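Local coordinates for suppressor of fused family protein (Neisseria gonorrhoeae, PDB 3K5J) that is of unknown function but resembles the N-terminal domain of human Suppressor of fused, and probably takes part in protein binding, at residues 60-65 / 88-93; 57-60 / 66-69; 80-85 / 138-143; 94-97 / 101-104. One frame throughout, in Å; residues are numbered along the deposited sequence.

Contact 1 of 4, residues 60-65 / 88-93; sequences GQFLGQ and ASMHYP. With SO4 (sulfate ion), chain B.
Phe-62 and the selenomethionine Met-90 meet in a Met-aromatic contact between the short helix 60-63 and the C-terminal end of helix 77-91, near the surface of this Sufu-like fold. The two side chains cross at about a right angle. The selenium stands obliquely to the ring, 4.4 Å from the Phe-62 centroid and 41° off the ring normal, and Met-90 SE also lies 3.7 Å from Phe-62 CB. In the conformer described, one of two deposited, bends at chi2 and chi3 bring SE and CE to the short helix, which CB itself does not face. Leu-35, from a loop, also touches the Phe-62 side chain. Leu-63 reaches across from the next position, with CG trans to the backbone N (chi1 -161°), and divides its two methyls between partners: CD2 faces Ser-89 CB at 4.3 Å, while CD1 goes to the proline that follows the helix. Ser-89 OG is bonded within its own helix, to Ala-86 O. Away from this packing, Gln-61 NE2 donates a nearly straight bond (169°) to a sulfate, probably from the crystallisation liquor. The tightest carbon pair is Leu-63 CD1 to Pro-93 CB, at 3.5 Å.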
loop_
_atom_site.group_PDB
_atom_site.type_symbol
_atom_site.label_atom_id
_atom_site.label_comp_id
_atom_site.label_asym_id
_atom_site.label_seq_id
_atom_site.Cartn_x
_atom_site.Cartn_y
_atom_site.Cartn_z
ATOM N N GLY A 60 5.279 8.944 7.050
ATOM C CA GLY A 60 6.607 8.555 7.528
ATOM C C GLY A 60 7.251 9.536 8.489
ATOM O O GLY A 60 8.087 9.145 9.286
ATOM N N GLN A 61 6.800 10.776 8.493
ATOM C CA GLN A 61 7.330 11.747 9.442
ATOM C C GLN A 61 6.950 11.410 10.891
ATOM O O GLN A 61 7.639 11.852 11.810
ATOM C CB GLN A 61 6.890 13.164 9.068
ATOM C CG GLN A 61 7.405 13.654 7.745
ATOM C CD GLN A 61 7.277 15.158 7.606
ATOM O OE1 GLN A 61 6.175 15.710 7.405
ATOM N NE2 GLN A 61 8.437 15.863 7.763
ATOM N N PHE A 62 5.862 10.673 11.092
ATOM C CA PHE A 62 5.428 10.284 12.431
ATOM C C PHE A 62 5.616 8.799 12.696
ATOM O O PHE A 62 5.939 8.422 13.806
ATOM C CB PHE A 62 3.963 10.699 12.625
ATOM C CG PHE A 62 3.753 12.189 12.504
ATOM C CD1 PHE A 62 3.901 13.011 13.617
ATOM C CD2 PHE A 62 3.459 12.790 11.254
ATOM C CE1 PHE A 62 3.733 14.387 13.509
ATOM C CE2 PHE A 62 3.324 14.186 11.136
ATOM C CZ PHE A 62 3.447 14.971 12.283
ATOM N N LEU A 63 5.429 7.950 11.669
ATOM C CA LEU A 63 5.403 6.495 11.826
ATOM C C LEU A 63 6.724 5.814 11.432
ATOM O O LEU A 63 6.990 4.674 11.841
ATOM C CB LEU A 63 4.264 5.936 10.951
ATOM C CG LEU A 63 3.718 4.573 11.222
ATOM C CD1 LEU A 63 3.033 4.604 12.582
ATOM C CD2 LEU A 63 2.748 4.123 10.120
ATOM N N GLY A 64 7.512 6.475 10.585
ATOM C CA GLY A 64 8.737 5.886 10.078
ATOM C C GLY A 64 8.604 5.036 8.799
ATOM O O GLY A 64 9.574 4.448 8.313
ATOM N N GLN A 65 7.378 4.995 8.256
ATOM C CA GLN A 65 7.118 4.264 7.023
ATOM C C GLN A 65 5.962 4.936 6.250
ATOM O O GLN A 65 5.117 5.605 6.834
ATOM C CB GLN A 65 6.837 2.768 7.243
ATOM C CG GLN A 65 5.754 2.518 8.304
ATOM C CD GLN A 65 6.265 1.963 9.604
ATOM O OE1 GLN A 65 7.456 2.062 9.901
ATOM N NE2 GLN A 65 5.356 1.418 10.412
ATOM N N ALA A 88 -6.090 6.935 9.899
ATOM C CA ALA A 88 -6.078 5.769 10.795
ATOM C C ALA A 88 -4.715 5.547 11.439
ATOM O O ALA A 88 -4.592 5.238 12.646
ATOM C CB ALA A 88 -6.529 4.525 10.073
ATOM N N SER A 89 -3.656 5.744 10.651
ATOM C CA SER A 89 -2.306 5.475 11.150
ATOM C C SER A 89 -1.879 6.511 12.192
ATOM O O SER A 89 -1.042 6.202 13.058
ATOM C CB SER A 89 -1.304 5.413 9.986
ATOM O OG SER A 89 -1.115 6.689 9.442
HETATM N N MSE A 90 -2.388 7.745 12.101
HETATM C CA MSE A 90 -2.098 8.773 13.103
HETATM C C MSE A 90 -2.800 8.464 14.429
HETATM O O MSE A 90 -2.268 8.760 15.501
HETATM C CB MSE A 90 -2.488 10.170 12.610
HETATM C CG MSE A 90 -1.613 10.728 11.467
HETATM SE SE MSE A 90 0.348 10.702 11.705
HETATM C CE MSE A 90 0.867 9.071 10.725
ATOM N N HIS A 91 -3.970 7.834 14.359
ATOM C CA HIS A 91 -4.730 7.466 15.571
ATOM C C HIS A 91 -4.298 6.154 16.200
ATOM O O HIS A 91 -4.299 5.999 17.435
ATOM C CB HIS A 91 -6.211 7.439 15.265
ATOM C CG HIS A 91 -6.795 8.800 15.123
ATOM N ND1 HIS A 91 -7.581 9.161 14.058
ATOM C CD2 HIS A 91 -6.674 9.907 15.897
ATOM C CE1 HIS A 91 -7.992 10.406 14.223
ATOM N NE2 HIS A 91 -7.425 10.896 15.308
ATOM N N TYR A 92 -3.913 5.208 15.343
ATOM C CA TYR A 92 -3.645 3.833 15.736
ATOM C C TYR A 92 -2.321 3.326 15.153
ATOM O O TYR A 92 -2.305 2.338 14.395
ATOM C CB TYR A 92 -4.798 2.922 15.319
ATOM C CG TYR A 92 -6.147 3.380 15.804
ATOM C CD1 TYR A 92 -6.493 3.312 17.160
ATOM C CD2 TYR A 92 -7.050 3.952 14.935
ATOM C CE1 TYR A 92 -7.735 3.762 17.605
ATOM C CE2 TYR A 92 -8.285 4.403 15.361
ATOM C CZ TYR A 92 -8.620 4.323 16.693
ATOM O OH TYR A 92 -9.867 4.778 17.100
ATOM N N PRO A 93 -1.213 4.016 15.475
ATOM C CA PRO A 93 0.066 3.623 14.839
ATOM C C PRO A 93 0.477 2.157 15.047
ATOM O O PRO A 93 1.132 1.562 14.183
ATOM C CB PRO A 93 1.074 4.597 15.456
ATOM C CG PRO A 93 0.428 4.989 16.772
ATOM C CD PRO A 93 -1.030 5.104 16.444
HETATM S S SO4 B . 9.125 19.266 6.231
HETATM O O1 SO4 B . 8.625 18.862 4.922
HETATM O O2 SO4 B . 8.285 18.739 7.300
HETATM O O3 SO4 B . 10.502 18.780 6.358
HETATM O O4 SO4 B . 9.144 20.735 6.332
#

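Contact 2 of 4, residues 57-60 / 66-69; sequences SGIG and EFFI
Glu-66 turns its carboxylate into the backbone turn 57-60, where peptide N-H groups meet it. The oxygen OE2 accepts two short bonds. Gly-58 N reaches Glu-66 OE2 at 2.8 Å, almost straight at 171°, on the syn side and 33° out of the carboxylate plane. Gly-60 N is also 2.8 Å from Glu-66 OE2, but comes from above that plane, so that the two glycine N-H groups close on this oxygen from opposite faces. Tyr-4 OH, from helix 2-15, is a further hydrogen-bond partner of OE2. The other oxygen, OE1, has its strongest partner in Ser-56 OG, just before the turn, and takes a weak, bent bond from Ile-59 N, with Ile-59 N to Glu-66 OE1 at 3.3 Å. With both oxygens engaged, the buried carboxylate is fixed in rotation, and the gathered N-H dipoles would probably favour its charged form. A bend at chi2 (-65°) folds the glutamate chain back toward the turn, in which Gly-58 has positive phi. Ser-57 points its CB away from the strand, and its OG bonds Asn-5 OD1. Beside this polar centre, Ile-59 crosses Phe-67 at about a right angle, its CD1 lying at the ring edge 4.1 Å from Phe-67 CD2. Strands 52-57 and 65-71 are antiparallel neighbours, and the turn between them carries helix 60-63; Glu-66 therefore closes a beta-beta connection through side-chain to main-chain bonds, a buried contact beside the mixed sheet.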
loop_
_atom_site.group_PDB
_atom_site.type_symbol
_atom_site.label_atom_id
_atom_site.label_comp_id
_atom_site.label_asym_id
_atom_site.label_seq_id
_atom_site.Cartn_x
_atom_site.Cartn_y
_atom_site.Cartn_z
ATOM N N SER A 57 2.645 9.789 1.103
ATOM C CA SER A 57 3.730 10.677 1.490
ATOM C C SER A 57 3.302 11.607 2.611
ATOM O O SER A 57 2.476 12.516 2.408
ATOM C CB SER A 57 4.172 11.522 0.272
ATOM O OG SER A 57 5.295 12.353 0.589
ATOM N N GLY A 58 3.845 11.350 3.785
ATOM C CA GLY A 58 3.604 12.198 4.947
ATOM C C GLY A 58 3.489 11.386 6.232
ATOM O O GLY A 58 3.795 11.865 7.324
ATOM N N ILE A 59 3.046 10.141 6.116
ATOM C CA ILE A 59 2.886 9.250 7.272
ATOM C C ILE A 59 4.246 8.976 7.892
ATOM O O ILE A 59 4.378 8.839 9.101
ATOM C CB ILE A 59 2.159 7.906 6.858
ATOM C CG1 ILE A 59 0.737 8.183 6.330
ATOM C CG2 ILE A 59 2.219 6.899 8.017
ATOM C CD1 ILE A 59 0.062 7.051 5.632
ATOM N N GLY A 60 5.279 8.944 7.050
ATOM C CA GLY A 60 6.607 8.555 7.528
ATOM C C GLY A 60 7.251 9.536 8.489
ATOM O O GLY A 60 8.087 9.145 9.286
ATOM N N GLU A 66 6.013 4.704 4.950
ATOM C CA GLU A 66 4.940 4.975 4.006
ATOM C C GLU A 66 4.421 3.649 3.466
ATOM O O GLU A 66 5.027 2.592 3.705
ATOM C CB GLU A 66 5.449 5.803 2.837
ATOM C CG GLU A 66 6.034 7.154 3.189
ATOM C CD GLU A 66 5.110 8.204 3.772
ATOM O OE1 GLU A 66 3.875 7.994 3.784
ATOM O OE2 GLU A 66 5.646 9.255 4.251
ATOM N N PHE A 67 3.324 3.722 2.706
ATOM C CA PHE A 67 2.638 2.539 2.202
ATOM C C PHE A 67 2.347 2.705 0.706
ATOM O O PHE A 67 2.105 3.823 0.226
ATOM C CB PHE A 67 1.330 2.333 2.958
ATOM C CG PHE A 67 1.519 2.154 4.440
ATOM C CD1 PHE A 67 1.946 0.925 4.944
ATOM C CD2 PHE A 67 1.433 3.216 5.305
ATOM C CE1 PHE A 67 2.174 0.773 6.284
ATOM C CE2 PHE A 67 1.709 3.053 6.660
ATOM C CZ PHE A 67 2.082 1.847 7.143
ATOM N N PHE A 68 2.314 1.606 -0.046
ATOM C CA PHE A 68 1.936 1.682 -1.441
ATOM C C PHE A 68 1.052 0.526 -1.870
ATOM O O PHE A 68 1.106 -0.577 -1.309
ATOM C CB PHE A 68 3.168 1.789 -2.381
ATOM C CG PHE A 68 4.064 0.617 -2.363
ATOM C CD1 PHE A 68 3.842 -0.432 -3.261
ATOM C CD2 PHE A 68 5.141 0.545 -1.520
ATOM C CE1 PHE A 68 4.659 -1.553 -3.253
ATOM C CE2 PHE A 68 5.964 -0.566 -1.537
ATOM C CZ PHE A 68 5.731 -1.621 -2.388
ATOM N N ILE A 69 0.266 0.795 -2.910
ATOM C CA ILE A 69 -0.672 -0.151 -3.537
ATOM C C ILE A 69 -0.245 -0.320 -4.993
ATOM O O ILE A 69 -0.010 0.700 -5.694
ATOM C CB ILE A 69 -2.117 0.372 -3.473
ATOM C CG1 ILE A 69 -2.595 0.549 -2.036
ATOM C CG2 ILE A 69 -3.066 -0.534 -4.275
ATOM C CD1 ILE A 69 -3.787 1.489 -1.830
#

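Contact 3 of 4, residues 80-85 / 138-143; sequences ETLAML and FWLLPI
Leu-140 packs against Leu-82 and Leu-85 where helix 77-91 lies on one face of the mixed sheet, a helix-on-sheet contact in the core of the Sufu-like fold. Along strand 135-143 the side chains alternate, with Leu-140 facing the helix and Trp-139 and Leu-141 the other face. Trp-139, which follows Phe-138, has Leu-141 CB over the centre of one ring face, 4.1 Å above the plane, and meets the ring of Phe-68 with the planes only about 10° apart. Leu-140 then points toward the helix. Its CG sits trans to the carbonyl carbon (chi1 -67°), carrying CD1 forward between the two helix leucines, while Phe-67, Ile-69 and Phe-117 pack around the same side chain from the adjoining strands. Leu-141 turns back to the far face, putting its CB over the indole, and the strand runs on through Pro-142 to Ile-143. The joint is small and wholly apolar, with one methyl serving both partners. Leu-82 approaches at a slant, its CD2 being 3.9 Å from Leu-140 CD1; Leu-85 comes tip to tip, with Leu-85 CD1 at 3.7 Å from Leu-140 CD1.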
loop_
_atom_site.group_PDB
_atom_site.type_symbol
_atom_site.label_atom_id
_atom_site.label_comp_id
_atom_site.label_asym_id
_atom_site.label_seq_id
_atom_site.Cartn_x
_atom_site.Cartn_y
_atom_site.Cartn_z
ATOM N N GLU A 80 -8.220 7.619 -2.335
ATOM C CA GLU A 80 -9.200 7.690 -1.261
ATOM C C GLU A 80 -8.782 6.766 -0.095
ATOM O O GLU A 80 -8.814 7.136 1.093
ATOM C CB GLU A 80 -10.581 7.266 -1.818
ATOM C CG GLU A 80 -11.156 8.137 -2.949
ATOM C CD GLU A 80 -12.129 7.424 -3.916
ATOM O OE1 GLU A 80 -12.521 6.227 -3.691
ATOM O OE2 GLU A 80 -12.480 8.093 -4.949
ATOM N N THR A 81 -8.366 5.560 -0.437
ATOM C CA THR A 81 -7.937 4.564 0.570
ATOM C C THR A 81 -6.745 5.080 1.357
ATOM O O THR A 81 -6.713 5.002 2.580
ATOM C CB THR A 81 -7.558 3.230 -0.125
ATOM O OG1 THR A 81 -8.753 2.676 -0.674
ATOM C CG2 THR A 81 -6.920 2.257 0.813
ATOM N N LEU A 82 -5.762 5.651 0.649
ATOM C CA LEU A 82 -4.560 6.100 1.333
ATOM C C LEU A 82 -4.837 7.298 2.252
ATOM O O LEU A 82 -4.225 7.386 3.320
ATOM C CB LEU A 82 -3.427 6.371 0.351
ATOM C CG LEU A 82 -2.819 5.116 -0.289
ATOM C CD1 LEU A 82 -1.897 5.455 -1.473
ATOM C CD2 LEU A 82 -2.068 4.269 0.727
ATOM N N ALA A 83 -5.757 8.198 1.878
ATOM C CA ALA A 83 -6.157 9.277 2.788
ATOM C C ALA A 83 -6.798 8.730 4.073
ATOM O O ALA A 83 -6.508 9.174 5.184
ATOM C CB ALA A 83 -7.072 10.297 2.112
HETATM N N MSE A 84 -7.639 7.729 3.919
HETATM C CA MSE A 84 -8.269 7.058 5.063
HETATM C C MSE A 84 -7.193 6.443 5.948
HETATM O O MSE A 84 -7.245 6.563 7.183
HETATM C CB MSE A 84 -9.246 6.008 4.555
HETATM C CG MSE A 84 -9.805 5.111 5.654
HETATM SE SE MSE A 84 -10.822 3.618 4.995
HETATM C CE MSE A 84 -9.366 2.542 4.394
ATOM N N LEU A 85 -6.206 5.774 5.323
ATOM C CA LEU A 85 -5.130 5.128 6.092
ATOM C C LEU A 85 -4.201 6.126 6.782
ATOM O O LEU A 85 -3.685 5.846 7.858
ATOM C CB LEU A 85 -4.331 4.075 5.248
ATOM C CG LEU A 85 -5.208 2.939 4.703
ATOM C CD1 LEU A 85 -4.348 1.935 3.891
ATOM C CD2 LEU A 85 -5.983 2.222 5.798
ATOM N N PHE A 138 6.478 0.260 2.713
ATOM C CA PHE A 138 5.820 -1.029 2.856
ATOM C C PHE A 138 4.689 -1.201 1.850
ATOM O O PHE A 138 3.994 -0.258 1.491
ATOM C CB PHE A 138 5.271 -1.243 4.300
ATOM C CG PHE A 138 6.314 -1.298 5.378
ATOM C CD1 PHE A 138 7.626 -1.633 5.122
ATOM C CD2 PHE A 138 5.970 -0.931 6.654
ATOM C CE1 PHE A 138 8.533 -1.700 6.160
ATOM C CE2 PHE A 138 6.907 -0.960 7.693
ATOM C CZ PHE A 138 8.186 -1.338 7.413
ATOM N N TRP A 139 4.487 -2.454 1.452
ATOM C CA TRP A 139 3.500 -2.863 0.454
ATOM C C TRP A 139 2.189 -3.268 1.108
ATOM O O TRP A 139 2.150 -4.098 2.021
ATOM C CB TRP A 139 4.093 -4.044 -0.302
ATOM C CG TRP A 139 3.289 -4.648 -1.353
ATOM C CD1 TRP A 139 2.351 -4.047 -2.117
ATOM C CD2 TRP A 139 3.450 -5.962 -1.877
ATOM N NE1 TRP A 139 1.879 -4.908 -3.074
ATOM C CE2 TRP A 139 2.544 -6.096 -2.949
ATOM C CE3 TRP A 139 4.250 -7.051 -1.542
ATOM C CZ2 TRP A 139 2.449 -7.260 -3.701
ATOM C CZ3 TRP A 139 4.143 -8.212 -2.268
ATOM C CH2 TRP A 139 3.260 -8.305 -3.333
ATOM N N LEU A 140 1.111 -2.634 0.673
ATOM C CA LEU A 140 -0.247 -3.031 1.025
ATOM C C LEU A 140 -0.712 -4.139 0.043
ATOM O O LEU A 140 -1.195 -3.851 -1.047
ATOM C CB LEU A 140 -1.156 -1.815 0.974
ATOM C CG LEU A 140 -0.899 -0.724 2.009
ATOM C CD1 LEU A 140 -1.705 0.519 1.738
ATOM C CD2 LEU A 140 -1.083 -1.241 3.422
ATOM N N LEU A 141 -0.545 -5.385 0.462
ATOM C CA LEU A 141 -0.828 -6.540 -0.377
ATOM C C LEU A 141 -2.288 -6.975 -0.144
ATOM O O LEU A 141 -2.640 -7.336 0.983
ATOM C CB LEU A 141 0.117 -7.680 0.017
ATOM C CG LEU A 141 -0.212 -9.081 -0.504
ATOM C CD1 LEU A 141 -0.310 -9.070 -2.034
ATOM C CD2 LEU A 141 0.837 -10.075 0.009
ATOM N N PRO A 142 -3.155 -6.936 -1.175
ATOM C CA PRO A 142 -4.533 -7.411 -0.926
ATOM C C PRO A 142 -4.593 -8.890 -0.596
ATOM O O PRO A 142 -3.914 -9.703 -1.240
ATOM C CB PRO A 142 -5.264 -7.115 -2.242
ATOM C CG PRO A 142 -4.368 -6.231 -3.027
ATOM C CD PRO A 142 -2.962 -6.475 -2.554
ATOM N N ILE A 143 -5.386 -9.232 0.432
ATOM C CA ILE A 143 -5.572 -10.620 0.800
ATOM C C ILE A 143 -7.061 -10.961 0.815
ATOM O O ILE A 143 -7.903 -10.083 0.947
ATOM C CB ILE A 143 -4.917 -10.959 2.172
ATOM C CG1 ILE A 143 -5.588 -10.274 3.343
ATOM C CG2 ILE A 143 -3.375 -10.647 2.153
ATOM C CD1 ILE A 143 -5.076 -10.724 4.754
#

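Contact 4 of 4, residues 94-97 / 101-104; sequences DQFQ and TVNI. With SO4 (sulfate ion), chain E.
Phe-96 meets Val-102 in the packed part of this contact, while a water joins the backbones on the looser side. The two side chains cross at about a right angle, and Val-102 CG2 lies obliquely to the ring, 3.9 Å from Phe-96 CE2. With CG1 trans to the backbone N (chi1 175°), CG2 is the branch left beside N, and it meets the ring. Both residues are buried. The main chains, by contrast, stay apart: Gln-95 O and Thr-101 O, two acceptors, are 4.4 Å from each other. Water 1 sits between them and donates to both, at 2.8 Å from Gln-95 O and 2.8 Å from Thr-101 O, with its oxygen 3.9 Å above the Phe-96 ring plane and offset toward the rim. Further out, exposed Asn-103 donates from ND2 to O4 of a sulfate (3.0 Å, 168°), probably from the crystallisation liquor and also held by Arg-148. Segment 94-97 lies in the loop that follows helix 77-91, and Phe-96 packs against Leu-85, Ala-88 and Ser-89 of that helix, with Leu-63 of helix 60-63 beside it; Val-102 packs on Leu-85 and on Ile-119 of strand 116-120, the antiparallel neighbour of strand 101-103.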
loop_
_atom_site.group_PDB
_atom_site.type_symbol
_atom_site.label_atom_id
_atom_site.label_comp_id
_atom_site.label_asym_id
_atom_site.label_seq_id
_atom_site.Cartn_x
_atom_site.Cartn_y
_atom_site.Cartn_z
ATOM N N ASP A 94 0.129 1.553 16.177
ATOM C CA ASP A 94 0.496 0.159 16.408
ATOM C C ASP A 94 -0.137 -0.772 15.381
ATOM O O ASP A 94 0.368 -1.887 15.173
ATOM C CB ASP A 94 0.092 -0.319 17.834
ATOM C CG ASP A 94 0.809 0.402 18.943
ATOM O OD1 ASP A 94 1.707 1.216 18.719
ATOM O OD2 ASP A 94 0.447 0.128 20.112
ATOM N N GLN A 95 -1.234 -0.344 14.754
ATOM C CA GLN A 95 -1.889 -1.208 13.775
ATOM C C GLN A 95 -1.314 -1.051 12.374
ATOM O O GLN A 95 -1.729 -1.756 11.448
ATOM C CB GLN A 95 -3.395 -0.969 13.740
ATOM C CG GLN A 95 -4.061 -1.271 15.087
ATOM C CD GLN A 95 -3.678 -2.617 15.641
ATOM O OE1 GLN A 95 -3.736 -3.630 14.939
ATOM N NE2 GLN A 95 -3.255 -2.635 16.898
ATOM N N PHE A 96 -0.335 -0.165 12.227
ATOM C CA PHE A 96 0.229 0.103 10.891
ATOM C C PHE A 96 1.706 -0.262 10.840
ATOM O O PHE A 96 2.558 0.495 10.420
ATOM C CB PHE A 96 -0.071 1.555 10.482
ATOM C CG PHE A 96 -1.491 1.723 10.085
ATOM C CD1 PHE A 96 -2.476 1.942 11.015
ATOM C CD2 PHE A 96 -1.840 1.542 8.768
ATOM C CE1 PHE A 96 -3.805 2.039 10.637
ATOM C CE2 PHE A 96 -3.133 1.626 8.360
ATOM C CZ PHE A 96 -4.137 1.829 9.283
ATOM N N GLN A 97 1.960 -1.478 11.274
ATOM C CA GLN A 97 3.295 -2.026 11.336
ATOM C C GLN A 97 3.385 -3.252 10.450
ATOM O O GLN A 97 2.350 -3.861 10.127
ATOM C CB GLN A 97 3.646 -2.370 12.800
ATOM C CG GLN A 97 3.541 -1.217 13.751
ATOM C CD GLN A 97 4.487 -0.069 13.442
ATOM O OE1 GLN A 97 5.593 -0.257 12.883
ATOM N NE2 GLN A 97 4.062 1.124 13.779
ATOM N N THR A 101 -2.639 -6.598 9.519
ATOM C CA THR A 101 -3.647 -6.444 8.486
ATOM C C THR A 101 -4.405 -5.149 8.675
ATOM O O THR A 101 -4.560 -4.640 9.802
ATOM C CB THR A 101 -4.641 -7.598 8.425
ATOM O OG1 THR A 101 -5.324 -7.742 9.673
ATOM C CG2 THR A 101 -3.973 -8.900 8.066
ATOM N N VAL A 102 -4.857 -4.628 7.541
ATOM C CA VAL A 102 -5.600 -3.393 7.452
ATOM C C VAL A 102 -6.968 -3.696 6.868
ATOM O O VAL A 102 -7.048 -4.209 5.766
ATOM C CB VAL A 102 -4.902 -2.359 6.525
ATOM C CG1 VAL A 102 -5.799 -1.131 6.375
ATOM C CG2 VAL A 102 -3.539 -2.025 7.028
ATOM N N ASN A 103 -8.040 -3.409 7.603
ATOM C CA ASN A 103 -9.394 -3.520 7.092
ATOM C C ASN A 103 -9.705 -2.248 6.334
ATOM O O ASN A 103 -9.769 -1.167 6.922
ATOM C CB ASN A 103 -10.399 -3.759 8.251
ATOM C CG ASN A 103 -11.793 -4.105 7.766
ATOM O OD1 ASN A 103 -12.185 -3.832 6.596
ATOM N ND2 ASN A 103 -12.581 -4.730 8.683
ATOM N N ILE A 104 -9.904 -2.360 5.024
ATOM C CA ILE A 104 -10.184 -1.222 4.161
ATOM C C ILE A 104 -11.597 -0.699 4.347
ATOM O O ILE A 104 -11.886 0.457 4.002
ATOM C CB ILE A 104 -9.944 -1.642 2.659
ATOM C CG1 ILE A 104 -8.550 -2.251 2.518
ATOM C CG2 ILE A 104 -10.185 -0.510 1.673
ATOM C CD1 ILE A 104 -8.327 -2.935 1.141
HETATM S S SO4 E . -10.656 -6.579 11.251
HETATM O O1 SO4 E . -11.779 -7.522 11.403
HETATM O O2 SO4 E . -9.853 -6.766 12.448
HETATM O O3 SO4 E . -9.896 -6.970 10.021
HETATM O O4 SO4 E . -11.179 -5.200 11.246
HETATM O O HOH W 1 -4.384 -1.945 10.480
#

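Overall arrangement
From the N terminus, contact 2 comes first, closing the short connection between strands 52-57 and 65-71 that holds helix 60-63. Contact 1 starts from the same stretch, sharing Gly-60, and closes a longer loop by bringing that helix to the end of helix 77-91. Contact 3 opens inside this loop and crosses contact 1, tying the same long helix to strand 135-143, which pairs in parallel with strand 65-71. Contact 4 is nested within the loop of contact 3 and links the exit of helix 77-91 to strand 101-103. Contact 1 closes before contact 4 opens, yet Gln-65, through its NE2, bonds Phe-96 O and Gln-97 OE1 and so joins the two.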